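Local coordinates for protein DegT/DnrJ/EryC1/StrS aminotransferase (Brucella abortus 2308, PDB 4QGR) that binds pyridoxal 5'-phosphate and, judging by its family, probably works as a transaminase, at residues A69-L74 with V99-A104; G82-V87 with G134-K139; G177-V182 with A289-A294; D268-R273 with P360-A365; D306-Q311 with R375-K380. All blocks are in the same frame, centred on the assembly; numbering follows the deposited sequence. Where two conformers were deposited one is given.

How the interactions relate
Interactions 1 and 2 belong to the large mixed sheet and its helix layer. Their centres are about 13 Å apart and they touch, for Val85 packs on both Val99 and Leu74. Interactions 3, 4 and 5 form a second group. The centres of 3 and 4 are about 18 Å apart, and those of 4 and 5 about 20 Å; 4 and 5 share helix 364-377. The bound pyridoxal phosphate touches Leu70 in interaction 1. In interaction 3 the side chain of Ala294 is about 11 Å from the cofactor. Interactions 2 and 5 lie away from the cofactor site, with centres about 44 Å apart.

Interaction 1: A69-L74 with V99-A104; sequences ALQMPL and VALVGA
The flat amide of Gln71 has the CD2 methyl of Leu101 over one of its faces. Leu101 CD2 is 3.4 Å from Gln71 OE1 and 3.6 Å from Gln71 NE2, so the methyl sits near the middle of the amide, touching CD as well as both ends. At the base of the same chain, Gln71 CG touches Val102 CG1 at 4.1 Å. The two side chains run past each other in opposite directions. Gln71 reaches this far because its chain is fully extended, with CG anti to the backbone N (chi1 178°).

One turn further along, Leu74 supplies the apolar half. Its CD1 methyl lies 4.1 Å from Val99 CG2 and 4.3 Å from Val102 CG2. The contact is mainly between side chains, though Leu74 CD1 also reaches Val99 CA, and most of it is buried. Leu101 also packs on Met75 of the second subunit.

Helix 94-101 ends here in a Schellman motif. Gly103, with positive phi, gives its N to Ala100 O, and Ala104 N makes a weak bond to Val99 O. On the other segment, the helix kinks at Pro73, where the ring nitrogen cannot bond to the turn before.

Leu70, next to Gln71, touches the pyridoxal phosphate. Helices 68-76 and 94-101 flank strand 83-88 in the chain and pack together on one side of the central sheet. This is the helix layer over the cofactor-binding sheet of a fold type I aminotransferase.

Interaction 2: G82-V87 with G134-K139; sequences GHAVFV and GRLEPK
Gly82 to Ala84 pair with Leu136 to Lys139 through three backbone hydrogen bonds between parallel strands. Glu137 N gives to Gly82 O at 2.9 Å. Ala84 N gives to Glu137 O, also at 2.9 Å. Lys139 N gives to Ala84 O at 2.9 Å. The carbonyls of Gly82, Ala84 and Glu137 are thus each satisfied by an N-H of the partner strand. Glu137 O also receives a CA-H contact from His83. Pro138 has no N-H, and it falls between the two residues that donate to 82-87. The backbone of His83 bonds to Glu105 instead, on the strand at the far side.

His83 ND1 pairs with Gly80 N. The imidazole is covered on one face by Lys139, whose CE stands 3.7 Å from the ring centroid in a CH-pi contact. A bend at chi2 (-73°) carries the lysine chain over the ring.

On the other face of the sheet, Ala84 CB meets Leu136 CD1 at 4.0 Å. Phe86 presents its ring edge to Pro138, with CE1 3.8 Å from Pro138 CB. Helix 120-133 covers this face through Leu123, Ile127 and Ile131. The guanidinium of Arg135 forms salt bridges with Glu105 and Glu133.

Strand 105-109, helix 120-133 and strand 137-141 form a beta-alpha-beta crossover with strand 83-88 lying in between, part of the parallel core of a fold type I aminotransferase.

Interaction 3: G177-V182 with A289-A294; sequences GKRDNV and AGNRSA
Lys178 and Arg292 form an antiparallel hydrogen-bonded pair. Lys178 N gives to Arg292 O at 2.8 Å, and Arg292 N gives to Lys178 O at 2.9 Å. A third backbone bond, from Asp180 N to Gly290 O, closes the end of the pairing. Asn291 CA adds a CA-H contact to Lys178 O. Gly177 has no side chain, and its CA comes to 3.2 Å from Arg292 O.

Charged side chains pack by their carbon and flat parts. Lys178 CE sits over the centre of the Arg292 guanidinium, 3.6 Å above its plane. The chain of Arg292 is bent at chi3 (75°), which turns the group under the lysine. The like charges are close, with Lys178 NZ 4.2 Å from Arg292 NH1. A salt bridge from that NH1 to Glu261 probably eases the repulsion, and Arg292 NH2 is held by Gly176 O.

Water joins the polar ends of Arg179 and Asn291, whose side chains lie side by side. One water accepts from Arg179 NH1 and donates to Asn291 OD1 at 2.6 Å. Another bridges Asn181 N and Gly290 O. Asn291 ND2 bonds to Ala289 O within its own segment.

The type I' turn from Arg179 to Val182 folds strand 178-179 back onto 182-183, and 291-292 pairs on its other side to complete a three-stranded sheet. Met264 of helix 247-278 packs against Arg292 and Ala294.

Interaction 4: D268-R273 with P360-A365; sequences DRIARR and PYLSEA
Ile270 and Leu362 meet through branches set by their first torsions. Ile270 has chi1 -68°, which puts CG2 anti to the backbone N, and this methyl touches Leu362 CD2 at 4.0 Å. Leu362 has its own CG anti to the backbone N (chi1 -171°), which carries its CD2 to Ile270. The longer branch of Ile270 goes the other way, and its CD1 lies 3.8 Å from Pro360 O.

Arg269 turns its guanidinium back toward the loop by a bend at chi3 (62°). It reaches the carbonyls of that loop through two waters, both in the plane of the guanidinium at its edge. One water accepts from Arg269 NH2 and donates to Pro360 O and Leu362 O. The other accepts from Arg269 NH1 at 2.8 Å and donates to Leu362 O at 2.7 Å. The Leu362 carbonyl thus receives both waters, and the arginine's hydrogen bonds to the loop run through them.

Arg273 is extended and crosses Glu364 at about a right angle. Glu364 OE1 stands over the guanidinium face, 3.9 Å from Arg273 NH2, in a long salt bridge. The oxygen is far off the guanidinium plane, so the attraction is electrostatic and not a hydrogen bond. Asp368 is the stronger partner of Arg273 NH2.

Ser363 is the N-cap of helix 364-377, with OG bonded to Asp366 N. Gln367 of the same helix bonds to Ile270 O. The contact therefore joins the long helix 247-278 to the loop that enters helix 364-377. The OH of Tyr361 in this loop hydrogen-bonds Glu263 and Arg20, and its side chain packs on helix 14-20.

Interaction 5: D306-Q311 with R375-K380; sequences DGLKAQ and RGFHGK
Phe377 lays one ring face on the backbone of Leu308, with Gly307 close beside it. Phe377 CZ is 3.4 Å from Leu308 N, which lies over the face, and Leu308 CA stands 3.8 Å above the ring centre. Leu308 CB makes a CH-pi contact on the same face, 4.2 Å from the centroid of the Phe377 ring. Gly307 has no side chain, and the ring comes close to its backbone: Phe377 CE1 is 3.5 Å from Gly307 C.

The tip of Leu308 adds to the grip. Its CD1 methyl touches Phe377 CG at 3.9 Å, near the root of the ring. Gln311 CB, one turn on, meets Phe377 CD1 at 4.1 Å. The ring is thus met by three residues of the helix. It gets there because Phe377 CG is anti to its own backbone N (chi1 -177°).

The next shell holds the ring from the side. Phe377 CD2 sits over the centre of the His378 imidazole, 3.6 Å above its plane, while His378 CD2 lies at the edge of the Phe377 ring. The histidine is itself fixed by a hydrogen bond from its NE2 end to Ser302 OG. Behind it, helix 364-377 closes in a Schellman motif. Lys380 N bonds to Arg375 O and Gly379 N to Gly376 O, with Gly379 at positive phi.

Helix 305-314 packs in this way on the C-terminal end of helix 364-377. Ile374 and Val373, in the turn before, continue the packing on Leu308 and Gln311. Arg375 points away from helix 305-314 and forms a salt bridge with Asp280, in the loop after helix 247-278.

Interaction 1: A69-L74 with V99-A104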
# COMPACT_ATOMS: atom_id res chain seq x y z
N ALA A 69 -1.05 5.84 -6.11
CA ALA A 69 -1.58 7.11 -6.55
C ALA A 69 -1.73 7.24 -8.04
O ALA A 69 -2.61 7.96 -8.49
CB ALA A 69 -0.75 8.26 -6.01
N LEU A 70 -0.90 6.52 -8.78
CA LEU A 70 -1.00 6.43 -10.25
C LEU A 70 -1.96 5.33 -10.70
O LEU A 70 -2.66 5.50 -11.71
CB LEU A 70 0.38 6.15 -10.83
CG LEU A 70 1.46 7.22 -10.58
CD1 LEU A 70 2.85 6.69 -10.87
CD2 LEU A 70 1.18 8.40 -11.51
N GLN A 71 -1.99 4.22 -9.96
CA GLN A 71 -2.87 3.11 -10.28
C GLN A 71 -4.34 3.49 -10.13
O GLN A 71 -5.16 3.16 -10.98
CB GLN A 71 -2.57 1.92 -9.37
CG GLN A 71 -3.45 0.68 -9.57
CD GLN A 71 -3.05 -0.44 -8.60
OE1 GLN A 71 -2.03 -0.34 -7.92
NE2 GLN A 71 -3.91 -1.42 -8.43
N MET A 72 -4.70 4.11 -9.02
CA MET A 72 -6.12 4.32 -8.77
C MET A 72 -6.86 5.13 -9.83
O MET A 72 -8.00 4.78 -10.21
CB MET A 72 -6.35 4.84 -7.36
CG MET A 72 -6.02 3.79 -6.30
SD MET A 72 -6.51 4.34 -4.65
CE MET A 72 -5.12 5.30 -4.08
N PRO A 73 -6.25 6.22 -10.34
CA PRO A 73 -6.95 6.94 -11.40
C PRO A 73 -7.18 6.09 -12.66
O PRO A 73 -8.20 6.28 -13.33
CB PRO A 73 -6.02 8.10 -11.69
CG PRO A 73 -5.35 8.36 -10.39
CD PRO A 73 -5.17 7.01 -9.76
N LEU A 74 -6.23 5.19 -12.99
CA LEU A 74 -6.45 4.29 -14.13
C LEU A 74 -7.64 3.38 -13.87
O LEU A 74 -8.46 3.12 -14.78
CB LEU A 74 -5.19 3.44 -14.40
CG LEU A 74 -3.95 4.21 -14.83
CD1 LEU A 74 -2.73 3.28 -14.90
CD2 LEU A 74 -4.13 4.83 -16.19
N VAL A 99 0.43 0.60 -15.26
CA VAL A 99 -0.29 0.40 -16.50
C VAL A 99 -0.42 -1.10 -16.81
O VAL A 99 -1.52 -1.60 -17.05
CB VAL A 99 0.40 1.17 -17.66
CG1 VAL A 99 -0.27 0.86 -19.00
CG2 VAL A 99 0.43 2.65 -17.40
N ALA A 100 0.70 -1.84 -16.73
CA ALA A 100 0.69 -3.30 -16.81
C ALA A 100 -0.12 -4.00 -15.74
O ALA A 100 -0.84 -4.98 -16.00
CB ALA A 100 2.13 -3.81 -16.81
N LEU A 101 0.00 -3.52 -14.51
CA LEU A 101 -0.73 -4.08 -13.39
C LEU A 101 -2.22 -4.10 -13.65
O LEU A 101 -2.86 -5.14 -13.42
CB LEU A 101 -0.41 -3.32 -12.12
CG LEU A 101 -0.94 -4.00 -10.86
CD1 LEU A 101 -0.06 -5.17 -10.51
CD2 LEU A 101 -0.95 -3.01 -9.70
N VAL A 102 -2.77 -3.01 -14.19
CA VAL A 102 -4.23 -2.98 -14.52
C VAL A 102 -4.61 -3.70 -15.81
O VAL A 102 -5.79 -3.75 -16.17
CB VAL A 102 -4.84 -1.57 -14.50
CG1 VAL A 102 -4.66 -0.94 -13.12
CG2 VAL A 102 -4.30 -0.65 -15.62
N GLY A 103 -3.62 -4.23 -16.52
CA GLY A 103 -3.86 -5.05 -17.69
C GLY A 103 -3.76 -4.30 -19.01
O GLY A 103 -3.93 -4.92 -20.07
N ALA A 104 -3.48 -3.00 -18.96
CA ALA A 104 -3.24 -2.15 -20.13
C ALA A 104 -1.79 -2.31 -20.54
O ALA A 104 -1.04 -3.05 -19.91
CB ALA A 104 -3.60 -0.69 -19.84

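Interaction 2: G82-V87 with G134-K139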
# COMPACT_ATOMS: atom_id res chain seq x y z
N GLY A 82 -6.69 -4.12 -23.49
CA GLY A 82 -7.09 -3.49 -24.75
C GLY A 82 -6.70 -2.02 -24.87
O GLY A 82 -6.99 -1.40 -25.89
N HIS A 83 -6.07 -1.48 -23.84
CA HIS A 83 -5.85 -0.06 -23.74
C HIS A 83 -4.37 0.31 -23.67
O HIS A 83 -3.56 -0.43 -23.07
CB HIS A 83 -6.56 0.52 -22.52
CG HIS A 83 -8.03 0.30 -22.54
ND1 HIS A 83 -8.78 0.21 -21.39
CD2 HIS A 83 -8.88 0.09 -23.57
CE1 HIS A 83 -10.04 0.00 -21.71
NE2 HIS A 83 -10.13 -0.08 -23.03
N ALA A 84 -4.04 1.42 -24.33
CA ALA A 84 -2.68 1.95 -24.35
C ALA A 84 -2.55 3.19 -23.45
O ALA A 84 -3.42 4.08 -23.46
CB ALA A 84 -2.27 2.30 -25.75
N VAL A 85 -1.47 3.25 -22.70
CA VAL A 85 -1.15 4.43 -21.85
C VAL A 85 0.28 4.87 -22.17
O VAL A 85 1.24 4.05 -22.15
CB VAL A 85 -1.30 4.14 -20.34
CG1 VAL A 85 -0.91 5.36 -19.51
CG2 VAL A 85 -2.68 3.64 -19.97
N PHE A 86 0.45 6.15 -22.51
CA PHE A 86 1.73 6.69 -23.02
C PHE A 86 2.52 7.27 -21.87
O PHE A 86 1.99 8.11 -21.13
CB PHE A 86 1.44 7.75 -24.13
CG PHE A 86 0.68 7.15 -25.26
CD1 PHE A 86 -0.72 7.01 -25.17
CD2 PHE A 86 1.35 6.53 -26.29
CE1 PHE A 86 -1.42 6.39 -26.14
CE2 PHE A 86 0.64 5.91 -27.30
CZ PHE A 86 -0.74 5.82 -27.23
N VAL A 87 3.74 6.76 -21.69
CA VAL A 87 4.60 7.07 -20.52
C VAL A 87 6.04 7.25 -20.96
O VAL A 87 6.47 6.73 -22.02
CB VAL A 87 4.49 5.95 -19.43
CG1 VAL A 87 3.04 5.70 -19.10
CG2 VAL A 87 5.11 4.63 -19.89
N GLY A 134 -4.10 -0.36 -34.65
CA GLY A 134 -5.48 -0.79 -34.40
C GLY A 134 -5.68 -1.98 -33.49
O GLY A 134 -6.73 -2.62 -33.52
N ARG A 135 -4.67 -2.26 -32.67
CA ARG A 135 -4.70 -3.36 -31.74
C ARG A 135 -5.08 -2.90 -30.31
O ARG A 135 -5.69 -3.66 -29.58
CB ARG A 135 -3.32 -4.00 -31.77
CG ARG A 135 -2.97 -4.99 -30.72
CD ARG A 135 -1.57 -5.58 -30.94
NE ARG A 135 -0.49 -4.80 -30.35
CZ ARG A 135 -0.23 -4.70 -29.05
NH1 ARG A 135 -0.95 -5.36 -28.14
NH2 ARG A 135 0.80 -3.98 -28.67
N LEU A 136 -4.66 -1.69 -29.92
CA LEU A 136 -5.00 -1.08 -28.64
C LEU A 136 -5.67 0.27 -28.84
O LEU A 136 -5.49 0.92 -29.88
CB LEU A 136 -3.76 -0.83 -27.81
CG LEU A 136 -2.83 -2.00 -27.51
CD1 LEU A 136 -1.53 -1.48 -26.93
CD2 LEU A 136 -3.52 -2.96 -26.55
N GLU A 137 -6.48 0.67 -27.88
CA GLU A 137 -7.12 1.98 -27.92
C GLU A 137 -6.34 2.92 -27.01
O GLU A 137 -6.16 2.62 -25.83
CB GLU A 137 -8.55 1.88 -27.41
CG GLU A 137 -9.34 3.17 -27.66
CD GLU A 137 -10.71 3.16 -27.03
OE1 GLU A 137 -11.27 2.07 -26.69
OE2 GLU A 137 -11.25 4.28 -26.89
N PRO A 138 -5.86 4.05 -27.55
CA PRO A 138 -5.26 5.04 -26.65
C PRO A 138 -6.24 5.51 -25.60
O PRO A 138 -7.41 5.86 -25.93
CB PRO A 138 -4.88 6.20 -27.59
CG PRO A 138 -4.99 5.67 -28.96
CD PRO A 138 -5.94 4.53 -28.94
N LYS A 139 -5.82 5.49 -24.34
CA LYS A 139 -6.68 5.96 -23.25
C LYS A 139 -6.10 7.06 -22.38
O LYS A 139 -6.84 7.91 -21.90
CB LYS A 139 -7.09 4.81 -22.35
CG LYS A 139 -8.12 3.89 -22.96
CD LYS A 139 -9.49 4.53 -23.01
CE LYS A 139 -10.48 3.44 -23.38
NZ LYS A 139 -11.90 3.85 -23.18

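Interaction 3: G177-V182 with A289-A294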
# COMPACT_ATOMS: atom_id res chain seq x y z
N GLY A 177 7.15 22.52 -6.83
CA GLY A 177 7.43 23.06 -8.14
C GLY A 177 6.21 23.78 -8.71
O GLY A 177 5.07 23.55 -8.30
N LYS A 178 6.49 24.69 -9.64
CA LYS A 178 5.43 25.37 -10.35
C LYS A 178 5.86 25.89 -11.71
O LYS A 178 7.03 26.03 -11.99
CB LYS A 178 4.86 26.50 -9.49
CG LYS A 178 5.86 27.51 -9.04
CD LYS A 178 5.15 28.67 -8.36
CE LYS A 178 5.85 29.04 -7.09
NZ LYS A 178 5.34 30.33 -6.51
N ARG A 179 4.86 26.12 -12.55
CA ARG A 179 5.07 26.53 -13.95
C ARG A 179 3.95 27.53 -14.22
O ARG A 179 2.77 27.21 -14.05
CB ARG A 179 5.03 25.31 -14.86
CG ARG A 179 4.71 25.55 -16.35
CD ARG A 179 4.42 24.20 -17.02
NE ARG A 179 3.93 24.30 -18.39
CZ ARG A 179 4.69 24.24 -19.48
NH1 ARG A 179 6.00 24.09 -19.38
NH2 ARG A 179 4.11 24.37 -20.68
N ASP A 180 4.36 28.76 -14.56
CA ASP A 180 3.46 29.90 -14.79
C ASP A 180 2.33 29.99 -13.76
O ASP A 180 1.16 30.06 -14.11
CB ASP A 180 2.94 29.86 -16.22
CG ASP A 180 4.07 29.78 -17.24
OD1 ASP A 180 5.05 30.54 -17.09
OD2 ASP A 180 4.00 28.93 -18.15
N ASN A 181 2.72 29.96 -12.49
CA ASN A 181 1.80 30.11 -11.37
C ASN A 181 0.79 28.99 -11.19
O ASN A 181 -0.18 29.17 -10.49
CB ASN A 181 1.07 31.48 -11.44
CG ASN A 181 1.94 32.61 -10.97
OD1 ASN A 181 2.18 33.58 -11.69
ND2 ASN A 181 2.47 32.47 -9.76
N VAL A 182 1.02 27.83 -11.80
CA VAL A 182 0.21 26.69 -11.50
C VAL A 182 1.15 25.72 -10.79
O VAL A 182 2.26 25.51 -11.23
CB VAL A 182 -0.37 26.07 -12.77
CG1 VAL A 182 -1.12 24.80 -12.42
CG2 VAL A 182 -1.32 27.09 -13.43
N ALA A 289 12.38 30.19 -17.79
CA ALA A 289 11.59 31.33 -17.31
C ALA A 289 10.22 30.85 -16.82
O ALA A 289 9.67 29.98 -17.44
CB ALA A 289 11.39 32.34 -18.45
N GLY A 290 9.69 31.42 -15.73
CA GLY A 290 8.37 31.10 -15.24
C GLY A 290 8.26 29.80 -14.44
O GLY A 290 7.16 29.44 -14.00
N ASN A 291 9.37 29.08 -14.26
CA ASN A 291 9.36 27.82 -13.53
C ASN A 291 10.10 27.91 -12.23
O ASN A 291 11.13 28.59 -12.13
CB ASN A 291 9.99 26.67 -14.35
CG ASN A 291 9.06 26.15 -15.45
OD1 ASN A 291 8.42 25.11 -15.34
ND2 ASN A 291 8.96 26.93 -16.51
N ARG A 292 9.59 27.19 -11.26
CA ARG A 292 10.34 26.75 -10.09
C ARG A 292 10.31 25.24 -10.07
O ARG A 292 9.24 24.64 -10.20
CB ARG A 292 9.76 27.35 -8.81
CG ARG A 292 10.61 27.07 -7.59
CD ARG A 292 10.02 27.71 -6.32
NE ARG A 292 8.85 27.03 -5.76
CZ ARG A 292 8.10 27.51 -4.75
NH1 ARG A 292 8.39 28.68 -4.19
NH2 ARG A 292 7.06 26.81 -4.30
N SER A 293 11.48 24.61 -9.99
CA SER A 293 11.56 23.16 -9.82
C SER A 293 11.54 22.79 -8.33
O SER A 293 12.03 23.56 -7.48
CB SER A 293 12.87 22.63 -10.45
OG SER A 293 12.97 21.22 -10.20
N ALA A 294 10.96 21.63 -8.00
CA ALA A 294 11.10 21.10 -6.67
C ALA A 294 12.52 20.57 -6.41
O ALA A 294 12.87 20.37 -5.26
CB ALA A 294 10.10 20.00 -6.41
O HOH W 1 8.13 23.47 -17.31
O HOH W 2 6.87 27.06 -18.71
O HOH W 3 5.47 30.14 -11.72

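Interaction 4: D268-R273 with P360-A365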
# COMPACT_ATOMS: atom_id res chain seq x y z
N ASP A 268 15.88 26.55 -4.72
CA ASP A 268 16.04 27.41 -5.89
C ASP A 268 17.38 28.12 -5.82
O ASP A 268 18.14 28.18 -6.82
CB ASP A 268 14.89 28.43 -5.95
CG ASP A 268 14.94 29.28 -7.21
OD1 ASP A 268 14.54 28.78 -8.27
OD2 ASP A 268 15.41 30.44 -7.11
N ARG A 269 17.68 28.64 -4.64
CA ARG A 269 18.96 29.37 -4.41
C ARG A 269 20.17 28.45 -4.64
O ARG A 269 21.10 28.79 -5.34
CB ARG A 269 18.98 29.98 -3.01
CG ARG A 269 20.35 30.39 -2.53
CD ARG A 269 20.26 30.95 -1.11
NE ARG A 269 19.77 30.00 -0.11
CZ ARG A 269 20.48 29.01 0.41
NH1 ARG A 269 21.71 28.74 -0.01
NH2 ARG A 269 19.94 28.24 1.32
N ILE A 270 20.10 27.25 -4.10
CA ILE A 270 21.17 26.27 -4.21
C ILE A 270 21.39 25.81 -5.66
O ILE A 270 22.53 25.75 -6.15
CB ILE A 270 20.89 25.08 -3.25
CG1 ILE A 270 21.03 25.60 -1.80
CG2 ILE A 270 21.83 23.92 -3.52
CD1 ILE A 270 20.33 24.72 -0.76
N ALA A 271 20.29 25.51 -6.36
CA ALA A 271 20.35 25.06 -7.76
C ALA A 271 20.93 26.12 -8.63
O ALA A 271 21.71 25.82 -9.51
CB ALA A 271 18.99 24.67 -8.27
N ARG A 272 20.53 27.38 -8.42
CA ARG A 272 21.03 28.49 -9.25
C ARG A 272 22.52 28.68 -9.03
O ARG A 272 23.27 28.95 -9.97
CB ARG A 272 20.25 29.78 -8.98
CG ARG A 272 18.84 29.73 -9.59
CD ARG A 272 18.02 31.00 -9.34
NE ARG A 272 16.65 30.87 -9.87
CZ ARG A 272 16.30 31.03 -11.15
NH1 ARG A 272 17.20 31.32 -12.09
NH2 ARG A 272 15.03 30.88 -11.52
N ARG A 273 22.96 28.51 -7.80
CA ARG A 273 24.39 28.62 -7.49
C ARG A 273 25.18 27.49 -8.17
O ARG A 273 26.27 27.76 -8.73
CB ARG A 273 24.63 28.68 -5.98
CG ARG A 273 26.03 29.13 -5.60
CD ARG A 273 26.03 29.55 -4.14
NE ARG A 273 27.34 30.08 -3.75
CZ ARG A 273 28.32 29.39 -3.18
NH1 ARG A 273 28.19 28.11 -2.86
NH2 ARG A 273 29.46 30.02 -2.88
N PRO A 360 17.65 21.33 1.17
CA PRO A 360 17.63 22.71 1.63
C PRO A 360 18.76 23.11 2.56
O PRO A 360 18.96 24.32 2.75
CB PRO A 360 16.25 22.82 2.33
CG PRO A 360 15.44 21.68 1.76
CD PRO A 360 16.44 20.60 1.56
N TYR A 361 19.45 22.14 3.15
CA TYR A 361 20.45 22.36 4.21
C TYR A 361 21.90 22.26 3.78
O TYR A 361 22.83 22.24 4.62
CB TYR A 361 20.12 21.44 5.37
CG TYR A 361 18.65 21.57 5.70
CD1 TYR A 361 18.22 22.60 6.51
CD2 TYR A 361 17.69 20.72 5.14
CE1 TYR A 361 16.88 22.80 6.76
CE2 TYR A 361 16.34 20.92 5.39
CZ TYR A 361 15.95 21.95 6.22
OH TYR A 361 14.63 22.23 6.49
N LEU A 362 22.13 22.22 2.47
CA LEU A 362 23.48 22.15 1.96
C LEU A 362 24.16 23.48 2.23
O LEU A 362 23.68 24.53 1.82
CB LEU A 362 23.44 21.86 0.46
CG LEU A 362 24.76 21.55 -0.23
CD1 LEU A 362 25.28 20.19 0.25
CD2 LEU A 362 24.57 21.58 -1.75
N SER A 363 25.29 23.44 2.91
CA SER A 363 25.98 24.69 3.27
C SER A 363 26.74 25.27 2.09
O SER A 363 27.10 24.56 1.14
CB SER A 363 26.96 24.43 4.42
OG SER A 363 28.08 23.66 3.98
N GLU A 364 27.04 26.57 2.18
CA GLU A 364 27.87 27.21 1.16
C GLU A 364 29.20 26.48 1.05
O GLU A 364 29.64 26.18 -0.04
CB GLU A 364 28.18 28.66 1.52
CG GLU A 364 27.11 29.66 1.17
CD GLU A 364 27.66 31.07 1.04
OE1 GLU A 364 28.86 31.26 0.72
OE2 GLU A 364 26.87 32.00 1.27
N ALA A 365 29.81 26.20 2.19
CA ALA A 365 31.09 25.49 2.22
C ALA A 365 31.02 24.11 1.56
O ALA A 365 31.91 23.75 0.78
CB ALA A 365 31.63 25.39 3.66
O HOH W 4 21.31 25.86 2.62
O HOH W 5 23.83 27.00 0.76

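Interaction 5: D306-Q311 with R375-K380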
# COMPACT_ATOMS: atom_id res chain seq x y z
N ASP A 306 31.76 8.44 -15.14
CA ASP A 306 32.18 7.45 -14.13
C ASP A 306 33.40 7.96 -13.35
O ASP A 306 33.50 7.79 -12.12
CB ASP A 306 32.48 6.11 -14.76
CG ASP A 306 31.22 5.36 -15.18
OD1 ASP A 306 30.11 5.78 -14.81
OD2 ASP A 306 31.37 4.35 -15.87
N GLY A 307 34.32 8.57 -14.08
CA GLY A 307 35.52 9.22 -13.49
C GLY A 307 35.15 10.32 -12.49
O GLY A 307 35.75 10.43 -11.41
N LEU A 308 34.20 11.16 -12.88
CA LEU A 308 33.72 12.25 -12.02
C LEU A 308 33.11 11.71 -10.75
O LEU A 308 33.45 12.16 -9.65
CB LEU A 308 32.71 13.13 -12.76
CG LEU A 308 32.11 14.24 -11.93
CD1 LEU A 308 33.22 15.10 -11.40
CD2 LEU A 308 31.14 15.09 -12.70
N LYS A 309 32.21 10.74 -10.89
CA LYS A 309 31.54 10.20 -9.72
C LYS A 309 32.55 9.58 -8.72
O LYS A 309 32.42 9.73 -7.49
CB LYS A 309 30.55 9.15 -10.18
CG LYS A 309 29.80 8.41 -9.10
CD LYS A 309 28.71 7.59 -9.75
CE LYS A 309 27.69 7.13 -8.75
NZ LYS A 309 28.23 6.28 -7.70
N ALA A 310 33.58 8.92 -9.25
CA ALA A 310 34.60 8.30 -8.40
C ALA A 310 35.43 9.36 -7.68
O ALA A 310 35.82 9.18 -6.52
CB ALA A 310 35.51 7.41 -9.26
N GLN A 311 35.80 10.42 -8.40
CA GLN A 311 36.56 11.49 -7.81
C GLN A 311 35.72 12.18 -6.75
O GLN A 311 36.25 12.60 -5.72
CB GLN A 311 37.02 12.48 -8.89
CG GLN A 311 37.81 13.66 -8.36
CD GLN A 311 39.05 13.22 -7.59
OE1 GLN A 311 39.65 12.20 -7.90
NE2 GLN A 311 39.40 13.96 -6.55
N ARG A 375 34.96 21.14 -11.03
CA ARG A 375 35.75 22.03 -11.88
C ARG A 375 37.19 21.48 -12.03
O ARG A 375 37.76 21.45 -13.13
CB ARG A 375 35.78 23.45 -11.29
CG ARG A 375 34.41 24.14 -11.30
CD ARG A 375 34.53 25.60 -10.89
NE ARG A 375 35.24 26.31 -11.95
CZ ARG A 375 34.68 26.70 -13.09
NH1 ARG A 375 33.38 26.50 -13.32
NH2 ARG A 375 35.41 27.28 -14.01
N GLY A 376 37.74 21.00 -10.91
CA GLY A 376 39.09 20.45 -10.90
C GLY A 376 39.20 19.21 -11.77
O GLY A 376 40.16 19.05 -12.50
N PHE A 377 38.20 18.32 -11.68
CA PHE A 377 38.14 17.14 -12.53
C PHE A 377 38.21 17.52 -14.00
O PHE A 377 38.86 16.82 -14.78
CB PHE A 377 36.83 16.35 -12.30
CG PHE A 377 36.74 15.08 -13.11
CD1 PHE A 377 37.47 13.94 -12.74
CD2 PHE A 377 35.97 15.02 -14.26
CE1 PHE A 377 37.39 12.79 -13.49
CE2 PHE A 377 35.88 13.85 -15.01
CZ PHE A 377 36.60 12.74 -14.63
N HIS A 378 37.54 18.61 -14.38
CA HIS A 378 37.48 19.04 -15.75
C HIS A 378 38.60 20.03 -16.12
O HIS A 378 38.50 20.76 -17.10
CB HIS A 378 36.08 19.58 -16.05
CG HIS A 378 35.06 18.51 -16.17
ND1 HIS A 378 35.14 17.52 -17.12
CD2 HIS A 378 33.94 18.24 -15.44
CE1 HIS A 378 34.12 16.69 -16.98
NE2 HIS A 378 33.38 17.11 -15.98
N GLY A 379 39.66 20.06 -15.33
CA GLY A 379 40.88 20.76 -15.70
C GLY A 379 40.89 22.24 -15.38
O GLY A 379 41.80 22.93 -15.84
N LYS A 380 39.91 22.74 -14.63
CA LYS A 380 39.92 24.13 -14.14
C LYS A 380 40.87 24.21 -12.93
O LYS A 380 40.74 23.42 -12.01
CB LYS A 380 38.51 24.61 -13.75